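Local coordinates for protein sorbitol dehydrogenase (Gluconobacter oxydans, PDB 5ITG) that oxidises D-sorbitol, probably to L-sorbose, with NADP as the likely hydride acceptor, at residues T3-K8 against A77-L81; L115-P121 against E170-R175; V256-F260 against R360-M366; E411-G415 against W435-D441. All coordinates share one frame; numbering follows the deposited sequence.

In the fold
The four contacts follow one another along the chain, and none nests in or crosses another. Contact 1 closes a loop of 68 residues and brings the N-terminal loop against the turn between helix 66-77 and strand 82-87. Contact 2 closes one of 48 and joins helix 111-119 to helix 164-177, both in the Rossmann domain. Contact 3 closes a loop of 99 residues, mostly helix, and ties strand 255-258 of the Rossmann domain to the end of helix 350-361 in the C-terminal domain. Contact 4 closes a short loop between helices 400-412 and 432-439 in the latter. Contacts 2 and 4 lie on opposite sides of the chain's centre.

Contact 1 of 4, residues T3-K8 against A77-L81; sequences TRETLK and AQDCL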
loop_
_atom_site.group_PDB
_atom_site.type_symbol
_atom_site.label_atom_id
_atom_site.label_comp_id
_atom_site.label_asym_id
_atom_site.label_seq_id
_atom_site.Cartn_x
_atom_site.Cartn_y
_atom_site.Cartn_z
ATOM N N THR A 3 -0.190 -3.889 -28.968
ATOM C CA THR A 3 0.538 -2.732 -28.463
ATOM C C THR A 3 2.016 -2.788 -28.828
ATOM O O THR A 3 2.741 -3.677 -28.389
ATOM C CB THR A 3 0.419 -2.620 -26.929
ATOM O OG1 THR A 3 -0.963 -2.536 -26.557
ATOM C CG2 THR A 3 1.143 -1.377 -26.430
ATOM N N ARG A 4 2.452 -1.827 -29.633
ATOM C CA ARG A 4 3.845 -1.747 -30.055
ATOM C C ARG A 4 4.295 -0.300 -30.208
ATOM O O ARG A 4 3.477 0.607 -30.344
ATOM C CB ARG A 4 4.051 -2.499 -31.374
ATOM C CG ARG A 4 4.237 -4.002 -31.200
ATOM C CD ARG A 4 4.565 -4.684 -32.523
ATOM N NE ARG A 4 3.376 -4.968 -33.322
ATOM C CZ ARG A 4 2.533 -5.967 -33.080
ATOM N NH1 ARG A 4 2.748 -6.788 -32.058
ATOM N NH2 ARG A 4 1.475 -6.150 -33.859
ATOM N N GLU A 5 5.606 -0.095 -30.184
ATOM C CA GLU A 5 6.180 1.238 -30.312
ATOM C C GLU A 5 5.721 1.931 -31.592
ATOM O O GLU A 5 5.417 3.122 -31.587
ATOM C CB GLU A 5 7.708 1.141 -30.288
ATOM C CG GLU A 5 8.429 2.477 -30.257
ATOM C CD GLU A 5 9.932 2.313 -30.095
ATOM O OE1 GLU A 5 10.557 1.672 -30.968
ATOM O OE2 GLU A 5 10.485 2.821 -29.095
ATOM N N THR A 6 5.664 1.176 -32.684
ATOM C CA THR A 6 5.258 1.725 -33.973
ATOM C C THR A 6 3.742 1.777 -34.115
ATOM O O THR A 6 3.197 2.701 -34.721
ATOM C CB THR A 6 5.829 0.883 -35.134
ATOM O OG1 THR A 6 7.212 0.597 -34.886
ATOM C CG2 THR A 6 5.712 1.642 -36.448
ATOM N N LEU A 7 3.063 0.783 -33.550
ATOM C CA LEU A 7 1.609 0.708 -33.627
ATOM C C LEU A 7 0.907 1.615 -32.626
ATOM O O LEU A 7 -0.121 1.244 -32.065
ATOM C CB LEU A 7 1.148 -0.737 -33.415
ATOM C CG LEU A 7 1.580 -1.757 -34.471
ATOM C CD1 LEU A 7 1.038 -3.126 -34.101
ATOM C CD2 LEU A 7 1.063 -1.337 -35.841
ATOM N N LYS A 8 1.459 2.804 -32.411
ATOM C CA LYS A 8 0.863 3.749 -31.475
ATOM C C LYS A 8 -0.217 4.623 -32.094
ATOM O O LYS A 8 -0.286 5.824 -31.829
ATOM C CB LYS A 8 1.939 4.630 -30.840
ATOM C CG LYS A 8 2.651 3.963 -29.684
ATOM C CD LYS A 8 3.514 4.944 -28.927
ATOM C CE LYS A 8 3.917 4.373 -27.584
ATOM N NZ LYS A 8 2.714 4.040 -26.766
ATOM N N ALA A 77 8.249 -7.674 -25.880
ATOM C CA ALA A 77 7.463 -7.824 -27.102
ATOM C C ALA A 77 6.619 -6.586 -27.403
ATOM O O ALA A 77 6.391 -6.247 -28.565
ATOM C CB ALA A 77 6.563 -9.056 -26.997
ATOM N N GLN A 78 6.151 -5.912 -26.357
ATOM C CA GLN A 78 5.337 -4.716 -26.544
ATOM C C GLN A 78 6.146 -3.450 -26.309
ATOM O O GLN A 78 5.581 -2.391 -26.019
ATOM C CB GLN A 78 4.133 -4.738 -25.599
ATOM C CG GLN A 78 3.119 -5.816 -25.922
ATOM C CD GLN A 78 1.958 -5.839 -24.947
ATOM O OE1 GLN A 78 1.046 -6.658 -25.073
ATOM N NE2 GLN A 78 1.985 -4.941 -23.966
ATOM N N ASP A 79 7.467 -3.563 -26.446
ATOM C CA ASP A 79 8.369 -2.433 -26.237
ATOM C C ASP A 79 8.180 -1.863 -24.835
ATOM O O ASP A 79 8.338 -0.661 -24.613
ATOM C CB ASP A 79 8.120 -1.340 -27.285
ATOM C CG ASP A 79 8.594 -1.740 -28.673
ATOM O OD1 ASP A 79 9.801 -2.011 -28.831
ATOM O OD2 ASP A 79 7.761 -1.785 -29.605
ATOM N N CYS A 80 7.847 -2.756 -23.903
ATOM C CA CYS A 80 7.613 -2.420 -22.501
ATOM C C CYS A 80 6.398 -1.526 -22.277
ATOM O O CYS A 80 6.169 -1.048 -21.164
ATOM C CB CYS A 80 8.864 -1.785 -21.888
ATOM S SG CYS A 80 10.198 -2.982 -21.595
ATOM N N LEU A 81 5.620 -1.310 -23.334
ATOM C CA LEU A 81 4.407 -0.496 -23.256
ATOM C C LEU A 81 3.260 -1.354 -22.724
ATOM O O LEU A 81 3.187 -2.548 -23.010
ATOM C CB LEU A 81 4.015 0.020 -24.642
ATOM C CG LEU A 81 4.927 0.985 -25.401
ATOM C CD1 LEU A 81 4.517 0.993 -26.869
ATOM C CD2 LEU A 81 4.839 2.384 -24.808
#
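Glu5 and Asp79 join the N-terminal loop to the turn that ends helix 66-77. That turn is a Schellman motif, with Asp79 at positive phi as its C-prime residue. Gln78 to Leu81 form a type I' beta turn that leads into strand 82-87 of the Rossmann domain. One hydrogen bond crosses the contact: Glu5 N donates to Asp79 OD2 at 2.8 Å, fairly straight at 157°, on the anti side of the carboxylate and 29° out of its plane. Chi1 of -71° sets Asp79 CG anti to its carbonyl carbon, and from there OD2 reaches Glu5 N. The two acids also bring like charges close, Glu5 OE1 to Asp79 OD1 at 4.3 Å. With an alanine in place of Asp79, Glu5 N would probably lose this acceptor and the N-terminal loop its one hydrogen bond to the turn. Within the turn, Gln78 NE2 donates to Leu81 O at 2.8 Å and also to Asp251. Its OE1 accepts from the backbone N of Asp252, holding both amide ends. Thr3 O is buried without a hydrogen-bond partner; Gln78 CA makes a CA-H...O contact with it at 3.4 Å. The side-chain packing gathers on Leu81. Thr3 CG2 touches Leu81 CB at 3.7 Å. Lys8 bends at chi4 and meets Leu81 tip to tip: CE and NZ lie against its methyls, NZ buried without a polar partner, 3.3 Å from Leu81 CD2.

Contact 2 of 4, residues L115-P121 against E170-R175; sequences LKHLVDP and EALRRR
Arg175 crosses to the end of helix 111-119 and grips one carbonyl in its last turn and one just beyond it. Beyond CB, its CG rests near Val119 CA at 3.9 Å. CD then passes Leu118 O at 3.5 Å. The chain bends at chi3 (72°), which turns the guanidinium toward the other segment. NE bonds elsewhere, to Lys181 O. At the tip, NH1 donates to Leu118 O at 2.7 Å, close to the guanidinium plane. The same NH1 also reaches Asp120 O at 3.1 Å, from above that carbonyl's plane. NH2 adds a weak bond to Ile123 O. A leucine in place of Arg175 would probably leave these carbonyls without their donor and free the chain after the helix to move.

The apolar core lies beside it. Ala171 CB presses on Leu118 CB at 3.4 Å, a close approach for two carbons. Leu115 CD1 sits over one face of the Arg174 guanidinium, 3.5 Å from NH1. Glu170 OE2 meets the same group at its edge, close to its plane; it accepts from Arg174 NE at 2.8 Å and also from Arg173, in a salt-bridge network. The helix segments cross at -53°, their axes 9.1 Å apart. Helix 111-119 leads to strand 125-128 and helix 164-177 to strand 184-187. Those strands are parallel neighbours, so this is helix packing of a Rossmann fold.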
loop_
_atom_site.group_PDB
_atom_site.type_symbol
_atom_site.label_atom_id
_atom_site.label_comp_id
_atom_site.label_asym_id
_atom_site.label_seq_id
_atom_site.Cartn_x
_atom_site.Cartn_y
_atom_site.Cartn_z
ATOM N N LEU A 115 23.853 -4.369 -12.953
ATOM C CA LEU A 115 24.859 -3.537 -12.305
ATOM C C LEU A 115 25.296 -2.364 -13.170
ATOM O O LEU A 115 25.599 -1.293 -12.647
ATOM C CB LEU A 115 26.074 -4.382 -11.912
ATOM C CG LEU A 115 25.918 -5.226 -10.640
ATOM C CD1 LEU A 115 27.152 -6.099 -10.455
ATOM C CD2 LEU A 115 25.727 -4.315 -9.431
ATOM N N LYS A 116 25.326 -2.562 -14.486
ATOM C CA LYS A 116 25.713 -1.492 -15.400
ATOM C C LYS A 116 24.725 -0.337 -15.274
ATOM O O LYS A 116 25.119 0.832 -15.235
ATOM C CB LYS A 116 25.727 -1.986 -16.851
ATOM C CG LYS A 116 26.213 -0.941 -17.842
ATOM C CD LYS A 116 26.014 -1.379 -19.290
ATOM C CE LYS A 116 26.586 -0.346 -20.262
ATOM N NZ LYS A 116 26.075 1.036 -19.980
ATOM N N HIS A 117 23.438 -0.661 -15.218
ATOM C CA HIS A 117 22.426 0.378 -15.085
ATOM C C HIS A 117 22.563 1.068 -13.740
ATOM O O HIS A 117 22.505 2.292 -13.651
ATOM C CB HIS A 117 21.013 -0.207 -15.212
ATOM C CG HIS A 117 20.492 -0.227 -16.615
ATOM N ND1 HIS A 117 20.460 -1.370 -17.384
ATOM C CD2 HIS A 117 19.986 0.761 -17.389
ATOM C CE1 HIS A 117 19.955 -1.088 -18.570
ATOM N NE2 HIS A 117 19.658 0.199 -18.600
ATOM N N LEU A 118 22.752 0.265 -12.698
ATOM C CA LEU A 118 22.890 0.761 -11.337
ATOM C C LEU A 118 24.071 1.712 -11.116
ATOM O O LEU A 118 24.002 2.600 -10.258
ATOM C CB LEU A 118 22.995 -0.420 -10.379
ATOM C CG LEU A 118 21.767 -0.827 -9.559
ATOM C CD1 LEU A 118 20.476 -0.469 -10.272
ATOM C CD2 LEU A 118 21.846 -2.315 -9.271
ATOM N N VAL A 119 25.152 1.537 -11.874
ATOM C CA VAL A 119 26.312 2.407 -11.701
ATOM C C VAL A 119 26.299 3.624 -12.614
ATOM O O VAL A 119 27.084 4.549 -12.415
ATOM C CB VAL A 119 27.654 1.654 -11.922
ATOM C CG1 VAL A 119 27.857 0.614 -10.844
ATOM C CG2 VAL A 119 27.679 1.022 -13.295
ATOM N N ASP A 120 25.408 3.631 -13.602
ATOM C CA ASP A 120 25.316 4.751 -14.541
ATOM C C ASP A 120 24.972 6.046 -13.812
ATOM O O ASP A 120 23.988 6.113 -13.074
ATOM C CB ASP A 120 24.258 4.463 -15.611
ATOM C CG ASP A 120 24.281 5.480 -16.741
ATOM O OD1 ASP A 120 24.080 6.681 -16.472
ATOM O OD2 ASP A 120 24.503 5.077 -17.902
ATOM N N PRO A 121 25.777 7.101 -14.022
ATOM C CA PRO A 121 25.562 8.401 -13.380
ATOM C C PRO A 121 24.173 8.998 -13.602
ATOM O O PRO A 121 23.704 9.794 -12.787
ATOM C CB PRO A 121 26.673 9.270 -13.977
ATOM C CG PRO A 121 27.758 8.274 -14.277
ATOM C CD PRO A 121 26.974 7.138 -14.884
ATOM N N GLU A 170 26.368 -3.358 -3.779
ATOM C CA GLU A 170 27.522 -3.526 -4.663
ATOM C C GLU A 170 27.567 -2.359 -5.651
ATOM O O GLU A 170 28.640 -1.843 -5.970
ATOM C CB GLU A 170 27.439 -4.859 -5.419
ATOM C CG GLU A 170 28.506 -5.052 -6.494
ATOM C CD GLU A 170 29.937 -5.119 -5.951
ATOM O OE1 GLU A 170 30.147 -5.020 -4.721
ATOM O OE2 GLU A 170 30.862 -5.273 -6.773
ATOM N N ALA A 171 26.402 -1.934 -6.137
ATOM C CA ALA A 171 26.360 -0.813 -7.072
ATOM C C ALA A 171 26.879 0.453 -6.385
ATOM O O ALA A 171 27.649 1.225 -6.968
ATOM C CB ALA A 171 24.931 -0.596 -7.574
ATOM N N LEU A 172 26.459 0.663 -5.141
ATOM C CA LEU A 172 26.897 1.834 -4.391
ATOM C C LEU A 172 28.403 1.787 -4.137
ATOM O O LEU A 172 29.082 2.812 -4.194
ATOM C CB LEU A 172 26.126 1.930 -3.072
ATOM C CG LEU A 172 24.663 2.358 -3.258
ATOM C CD1 LEU A 172 23.873 2.139 -1.985
ATOM C CD2 LEU A 172 24.625 3.823 -3.681
ATOM N N ARG A 173 28.929 0.596 -3.873
ATOM C CA ARG A 173 30.363 0.452 -3.633
ATOM C C ARG A 173 31.130 0.890 -4.877
ATOM O O ARG A 173 32.050 1.712 -4.806
ATOM C CB ARG A 173 30.715 -1.004 -3.310
ATOM C CG ARG A 173 32.186 -1.213 -2.953
ATOM C CD ARG A 173 32.558 -2.685 -2.855
ATOM N NE ARG A 173 32.517 -3.358 -4.153
ATOM C CZ ARG A 173 33.281 -3.035 -5.195
ATOM N NH1 ARG A 173 34.156 -2.040 -5.103
ATOM N NH2 ARG A 173 33.175 -3.709 -6.335
ATOM N N ARG A 174 30.736 0.345 -6.024
ATOM C CA ARG A 174 31.393 0.668 -7.284
ATOM C C ARG A 174 31.315 2.148 -7.624
ATOM O O ARG A 174 32.302 2.738 -8.082
ATOM C CB ARG A 174 30.800 -0.173 -8.418
ATOM C CG ARG A 174 31.019 -1.665 -8.216
ATOM C CD ARG A 174 30.626 -2.469 -9.436
ATOM N NE ARG A 174 30.747 -3.897 -9.179
ATOM C CZ ARG A 174 30.496 -4.843 -10.077
ATOM N NH1 ARG A 174 30.112 -4.513 -11.302
ATOM N NH2 ARG A 174 30.627 -6.122 -9.743
ATOM N N ARG A 175 30.150 2.752 -7.395
ATOM C CA ARG A 175 29.972 4.172 -7.670
ATOM C C ARG A 175 30.942 4.957 -6.787
ATOM O O ARG A 175 31.603 5.890 -7.243
ATOM C CB ARG A 175 28.516 4.600 -7.394
ATOM C CG ARG A 175 27.488 3.976 -8.356
ATOM C CD ARG A 175 26.021 4.271 -7.958
ATOM N NE ARG A 175 25.633 5.663 -8.196
ATOM C CZ ARG A 175 24.905 6.086 -9.227
ATOM N NH1 ARG A 175 24.458 5.231 -10.138
ATOM N NH2 ARG A 175 24.639 7.380 -9.362
#

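Contact 3 of 4, residues V256-F260 against R360-M366; sequences VAEDF and RFSNKAM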
loop_
_atom_site.group_PDB
_atom_site.type_symbol
_atom_site.label_atom_id
_atom_site.label_comp_id
_atom_site.label_asym_id
_atom_site.label_seq_id
_atom_site.Cartn_x
_atom_site.Cartn_y
_atom_site.Cartn_z
ATOM N N VAL A 256 -5.707 -2.449 -14.245
ATOM C CA VAL A 256 -6.695 -1.435 -13.922
ATOM C C VAL A 256 -6.496 -0.945 -12.487
ATOM O O VAL A 256 -6.026 -1.681 -11.629
ATOM C CB VAL A 256 -8.123 -2.015 -14.110
ATOM C CG1 VAL A 256 -8.273 -3.297 -13.310
ATOM C CG2 VAL A 256 -9.173 -0.997 -13.707
ATOM N N ALA A 257 -6.837 0.312 -12.246
ATOM C CA ALA A 257 -6.694 0.895 -10.917
ATOM C C ALA A 257 -7.821 1.890 -10.712
ATOM O O ALA A 257 -8.454 2.317 -11.679
ATOM C CB ALA A 257 -5.347 1.601 -10.795
ATOM N N GLU A 258 -8.076 2.251 -9.454
ATOM C CA GLU A 258 -9.121 3.225 -9.153
ATOM C C GLU A 258 -8.589 4.570 -9.632
ATOM O O GLU A 258 -7.373 4.756 -9.751
ATOM C CB GLU A 258 -9.399 3.274 -7.642
ATOM C CG GLU A 258 -8.233 3.774 -6.803
ATOM C CD GLU A 258 -8.534 3.785 -5.310
ATOM O OE1 GLU A 258 -9.706 4.001 -4.929
ATOM O OE2 GLU A 258 -7.591 3.595 -4.513
ATOM N N ASP A 259 -9.484 5.503 -9.920
ATOM C CA ASP A 259 -9.048 6.812 -10.376
ATOM C C ASP A 259 -8.278 7.533 -9.270
ATOM O O ASP A 259 -7.349 8.290 -9.553
ATOM C CB ASP A 259 -10.251 7.651 -10.837
ATOM C CG ASP A 259 -11.221 7.949 -9.720
ATOM O OD1 ASP A 259 -11.527 7.032 -8.932
ATOM O OD2 ASP A 259 -11.696 9.105 -9.642
ATOM N N PHE A 260 -8.652 7.287 -8.014
ATOM C CA PHE A 260 -7.969 7.917 -6.878
ATOM C C PHE A 260 -6.522 7.458 -6.793
ATOM O O PHE A 260 -6.213 6.298 -7.050
ATOM C CB PHE A 260 -8.644 7.562 -5.551
ATOM C CG PHE A 260 -7.902 8.082 -4.343
ATOM C CD1 PHE A 260 -8.164 9.356 -3.839
ATOM C CD2 PHE A 260 -6.901 7.316 -3.740
ATOM C CE1 PHE A 260 -7.442 9.863 -2.751
ATOM C CE2 PHE A 260 -6.171 7.817 -2.648
ATOM C CZ PHE A 260 -6.444 9.092 -2.157
ATOM N N ARG A 360 -14.375 6.362 -2.445
ATOM C CA ARG A 360 -13.587 5.200 -2.811
ATOM C C ARG A 360 -14.274 3.904 -2.428
ATOM O O ARG A 360 -14.280 2.949 -3.212
ATOM C CB ARG A 360 -12.204 5.283 -2.168
ATOM C CG ARG A 360 -11.370 6.423 -2.728
ATOM C CD ARG A 360 -10.037 6.547 -2.018
ATOM N NE ARG A 360 -9.158 5.405 -2.268
ATOM C CZ ARG A 360 -8.081 5.131 -1.535
ATOM N NH1 ARG A 360 -7.761 5.914 -0.510
ATOM N NH2 ARG A 360 -7.319 4.081 -1.826
ATOM N N PHE A 361 -14.854 3.868 -1.231
ATOM C CA PHE A 361 -15.549 2.674 -0.763
ATOM C C PHE A 361 -16.753 2.372 -1.664
ATOM O O PHE A 361 -17.208 1.233 -1.733
ATOM C CB PHE A 361 -16.027 2.846 0.694
ATOM C CG PHE A 361 -14.910 2.882 1.723
ATOM C CD1 PHE A 361 -13.599 2.554 1.382
ATOM C CD2 PHE A 361 -15.188 3.228 3.046
ATOM C CE1 PHE A 361 -12.576 2.568 2.350
ATOM C CE2 PHE A 361 -14.175 3.246 4.023
ATOM C CZ PHE A 361 -12.870 2.913 3.672
ATOM N N SER A 362 -17.269 3.392 -2.349
ATOM C CA SER A 362 -18.409 3.206 -3.251
ATOM C C SER A 362 -17.999 2.749 -4.658
ATOM O O SER A 362 -18.865 2.516 -5.508
ATOM C CB SER A 362 -19.206 4.503 -3.382
ATOM O OG SER A 362 -18.549 5.405 -4.266
ATOM N N ASN A 363 -16.695 2.622 -4.913
ATOM C CA ASN A 363 -16.215 2.196 -6.237
ATOM C C ASN A 363 -16.512 0.707 -6.395
ATOM O O ASN A 363 -15.779 -0.130 -5.881
ATOM C CB ASN A 363 -14.699 2.438 -6.371
ATOM C CG ASN A 363 -14.218 2.395 -7.820
ATOM O OD1 ASN A 363 -14.706 1.600 -8.628
ATOM N ND2 ASN A 363 -13.245 3.247 -8.150
ATOM N N LYS A 364 -17.585 0.373 -7.105
ATOM C CA LYS A 364 -17.950 -1.028 -7.276
ATOM C C LYS A 364 -16.863 -1.903 -7.911
ATOM O O LYS A 364 -16.683 -3.060 -7.517
ATOM C CB LYS A 364 -19.266 -1.139 -8.066
ATOM C CG LYS A 364 -20.438 -0.454 -7.367
ATOM C CD LYS A 364 -21.779 -0.776 -8.026
ATOM C CE LYS A 364 -22.249 -2.195 -7.707
ATOM N NZ LYS A 364 -22.695 -2.355 -6.288
ATOM N N ALA A 365 -16.123 -1.364 -8.872
ATOM C CA ALA A 365 -15.069 -2.146 -9.519
ATOM C C ALA A 365 -13.959 -2.554 -8.544
ATOM O O ALA A 365 -13.301 -3.574 -8.738
ATOM C CB ALA A 365 -14.471 -1.354 -10.682
HETATM N N MSE A 366 -13.761 -1.758 -7.497
HETATM C CA MSE A 366 -12.713 -2.016 -6.505
HETATM C C MSE A 366 -13.189 -2.809 -5.299
HETATM O O MSE A 366 -12.394 -3.460 -4.626
HETATM C CB MSE A 366 -12.131 -0.695 -5.990
HETATM C CG MSE A 366 -11.509 0.190 -7.050
HETATM SE SE MSE A 366 -10.012 -0.655 -7.912
HETATM C CE MSE A 366 -10.757 -0.840 -9.681
HETATM O O HOH W 1 -11.575 2.151 -4.197
HETATM O O HOH W 2 -12.131 4.804 -6.021
#
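Glu258 and Arg360 form a buried salt bridge in which each carboxylate oxygen has more than one partner. Arg360 takes it side-on with two nitrogens. NE donates to Glu258 OE1 at 3.1 Å, nearly straight at 164°. NH2 donates to the syn lone pair of Glu258 OE2 at 2.7 Å. OE2 also accepts from the backbone N of Ile231. OE1 accepts from two waters: one, 2.7 Å from Glu258 OE1, also donates to Arg360 O; the other, 2.8 Å from Glu258 OE1, accepts from Asn363 ND2. That amide nitrogen bonds directly to Thr87 O as well.

The third guanidinium nitrogen, NH1, pairs with Asp229. The CD2-CE2 side of the Phe260 ring lies over one face of the group, the planes 13° apart. Arg360 CD sits over the ring face in a CH-pi contact, 3.7 Å from the Phe260 centroid. Nearer the backbone, Glu258 CB meets CG of Met366, present as selenomethionine, at 3.8 Å. The contact joins strand 255-258 of the Rossmann domain to the end of helix 350-361 in the C-terminal domain. It belongs to the interdomain junction of the mannitol dehydrogenase family; in relatives substrate is bound between the two domains, and the same is probable here.

Contact 4 of 4, residues E411-G415 against W435-D441; sequences EMLRG and WKLAKAD
Arg414 and Leu413 carry most of the contact, with Ala438 as their main neighbour across it. Leu413 CD2 packs on Ala438 CB at 3.9 Å. The Leu413 side chain also meets the rim of Trp435, CG to CZ3 at 4.2 Å. Its carbonyl O lies near the plane of the same ring, at the edge, 3.7 Å from Trp435 CZ3.

Arg414 runs further along segment 435-441. Its CG passes Ala438 O at 3.8 Å. A bend at chi3 (92°) then carries the guanidinium to Asp441. There NH2 of Arg414 makes a salt bridge with Asp441 OD1 at 3.2 Å; as a hydrogen bond it is weak. The two flat groups are turned 47° apart. In the helical C-terminal domain of this mannitol dehydrogenase family member, the contact joins the ends of helices 400-412 and 432-439. Met412 to Gly415 form a type I beta turn. Gly415 has positive phi, where a CB would jam against the carbonyl O of Arg414. Lys439 NZ comes 3.7 Å from Leu413 O, but its salt bridge is with Glu424. Arg416 and Arg475 bring further positive charge close to the Arg414 guanidinium.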
loop_
_atom_site.group_PDB
_atom_site.type_symbol
_atom_site.label_atom_id
_atom_site.label_comp_id
_atom_site.label_asym_id
_atom_site.label_seq_id
_atom_site.Cartn_x
_atom_site.Cartn_y
_atom_site.Cartn_z
ATOM N N GLU A 411 -19.568 -8.400 18.555
ATOM C CA GLU A 411 -20.721 -9.172 18.117
ATOM C C GLU A 411 -20.424 -9.869 16.785
ATOM O O GLU A 411 -20.865 -10.996 16.556
ATOM C CB GLU A 411 -21.950 -8.269 18.009
ATOM C CG GLU A 411 -22.508 -7.866 19.372
ATOM C CD GLU A 411 -22.956 -9.074 20.191
ATOM O OE1 GLU A 411 -23.826 -9.826 19.704
ATOM O OE2 GLU A 411 -22.444 -9.271 21.319
HETATM N N MSE A 412 -19.657 -9.210 15.917
HETATM C CA MSE A 412 -19.301 -9.785 14.619
HETATM C C MSE A 412 -18.514 -11.079 14.835
HETATM O O MSE A 412 -18.670 -12.059 14.102
HETATM C CB MSE A 412 -18.460 -8.784 13.810
HETATM C CG MSE A 412 -17.995 -9.277 12.439
HETATM SE SE MSE A 412 -16.383 -10.382 12.479
HETATM C CE MSE A 412 -15.113 -9.069 13.180
ATOM N N LEU A 413 -17.675 -11.079 15.864
ATOM C CA LEU A 413 -16.849 -12.240 16.187
ATOM C C LEU A 413 -17.650 -13.524 16.444
ATOM O O LEU A 413 -17.137 -14.628 16.247
ATOM C CB LEU A 413 -15.980 -11.919 17.410
ATOM C CG LEU A 413 -14.480 -11.639 17.251
ATOM C CD1 LEU A 413 -14.179 -10.935 15.950
ATOM C CD2 LEU A 413 -14.008 -10.820 18.448
ATOM N N ARG A 414 -18.902 -13.382 16.872
ATOM C CA ARG A 414 -19.736 -14.547 17.164
ATOM C C ARG A 414 -20.051 -15.412 15.943
ATOM O O ARG A 414 -20.464 -16.567 16.084
ATOM C CB ARG A 414 -21.014 -14.106 17.879
ATOM C CG ARG A 414 -20.726 -13.517 19.262
ATOM C CD ARG A 414 -21.960 -12.955 19.956
ATOM N NE ARG A 414 -22.621 -13.933 20.819
ATOM C CZ ARG A 414 -23.609 -14.732 20.435
ATOM N NH1 ARG A 414 -24.067 -14.674 19.192
ATOM N NH2 ARG A 414 -24.137 -15.592 21.294
ATOM N N GLY A 415 -19.864 -14.859 14.748
ATOM C CA GLY A 415 -20.068 -15.637 13.540
ATOM C C GLY A 415 -21.435 -15.788 12.899
ATOM O O GLY A 415 -21.660 -16.747 12.154
ATOM N N TRP A 435 -10.586 -17.100 21.379
ATOM C CA TRP A 435 -11.831 -17.474 20.718
ATOM C C TRP A 435 -12.930 -17.907 21.674
ATOM O O TRP A 435 -14.111 -17.753 21.368
ATOM C CB TRP A 435 -11.582 -18.574 19.680
ATOM C CG TRP A 435 -11.170 -18.041 18.340
ATOM C CD1 TRP A 435 -10.012 -18.307 17.670
ATOM C CD2 TRP A 435 -11.925 -17.155 17.499
ATOM N NE1 TRP A 435 -9.999 -17.645 16.465
ATOM C CE2 TRP A 435 -11.160 -16.931 16.334
ATOM C CE3 TRP A 435 -13.174 -16.530 17.617
ATOM C CZ2 TRP A 435 -11.602 -16.108 15.289
ATOM C CZ3 TRP A 435 -13.616 -15.712 16.578
ATOM C CH2 TRP A 435 -12.829 -15.510 15.430
ATOM N N LYS A 436 -12.550 -18.447 22.828
ATOM C CA LYS A 436 -13.542 -18.870 23.809
ATOM C C LYS A 436 -14.267 -17.631 24.313
ATOM O O LYS A 436 -15.491 -17.616 24.424
ATOM C CB LYS A 436 -12.877 -19.580 24.991
ATOM C CG LYS A 436 -13.844 -19.907 26.130
ATOM C CD LYS A 436 -13.123 -20.549 27.310
ATOM C CE LYS A 436 -14.093 -20.938 28.422
ATOM N NZ LYS A 436 -13.399 -21.643 29.537
ATOM N N LEU A 437 -13.497 -16.595 24.621
ATOM C CA LEU A 437 -14.055 -15.339 25.108
ATOM C C LEU A 437 -14.944 -14.714 24.042
ATOM O O LEU A 437 -16.080 -14.326 24.311
ATOM C CB LEU A 437 -12.929 -14.362 25.461
ATOM C CG LEU A 437 -12.014 -14.736 26.629
ATOM C CD1 LEU A 437 -10.887 -13.720 26.738
ATOM C CD2 LEU A 437 -12.820 -14.782 27.918
ATOM N N ALA A 438 -14.409 -14.625 22.832
ATOM C CA ALA A 438 -15.120 -14.038 21.704
ATOM C C ALA A 438 -16.478 -14.679 21.462
ATOM O O ALA A 438 -17.416 -14.006 21.041
ATOM C CB ALA A 438 -14.274 -14.152 20.449
ATOM N N LYS A 439 -16.583 -15.977 21.729
ATOM C CA LYS A 439 -17.840 -16.684 21.509
ATOM C C LYS A 439 -18.704 -16.852 22.752
ATOM O O LYS A 439 -19.817 -17.370 22.668
ATOM C CB LYS A 439 -17.567 -18.050 20.872
ATOM C CG LYS A 439 -16.904 -17.954 19.509
ATOM C CD LYS A 439 -16.817 -19.304 18.826
ATOM C CE LYS A 439 -16.183 -19.174 17.449
ATOM N NZ LYS A 439 -16.969 -18.270 16.555
ATOM N N ALA A 440 -18.206 -16.409 23.903
ATOM C CA ALA A 440 -18.974 -16.512 25.138
ATOM C C ALA A 440 -20.364 -15.918 24.905
ATOM O O ALA A 440 -20.537 -15.046 24.054
ATOM C CB ALA A 440 -18.266 -15.770 26.260
ATOM N N ASP A 441 -21.355 -16.393 25.653
ATOM C CA ASP A 441 -22.712 -15.888 25.490
ATOM C C ASP A 441 -22.976 -14.639 26.308
ATOM O O ASP A 441 -23.988 -13.964 26.104
ATOM C CB ASP A 441 -23.739 -16.962 25.853
ATOM C CG ASP A 441 -23.800 -18.070 24.827
ATOM O OD1 ASP A 441 -23.866 -17.750 23.618
ATOM O OD2 ASP A 441 -23.789 -19.256 25.224
#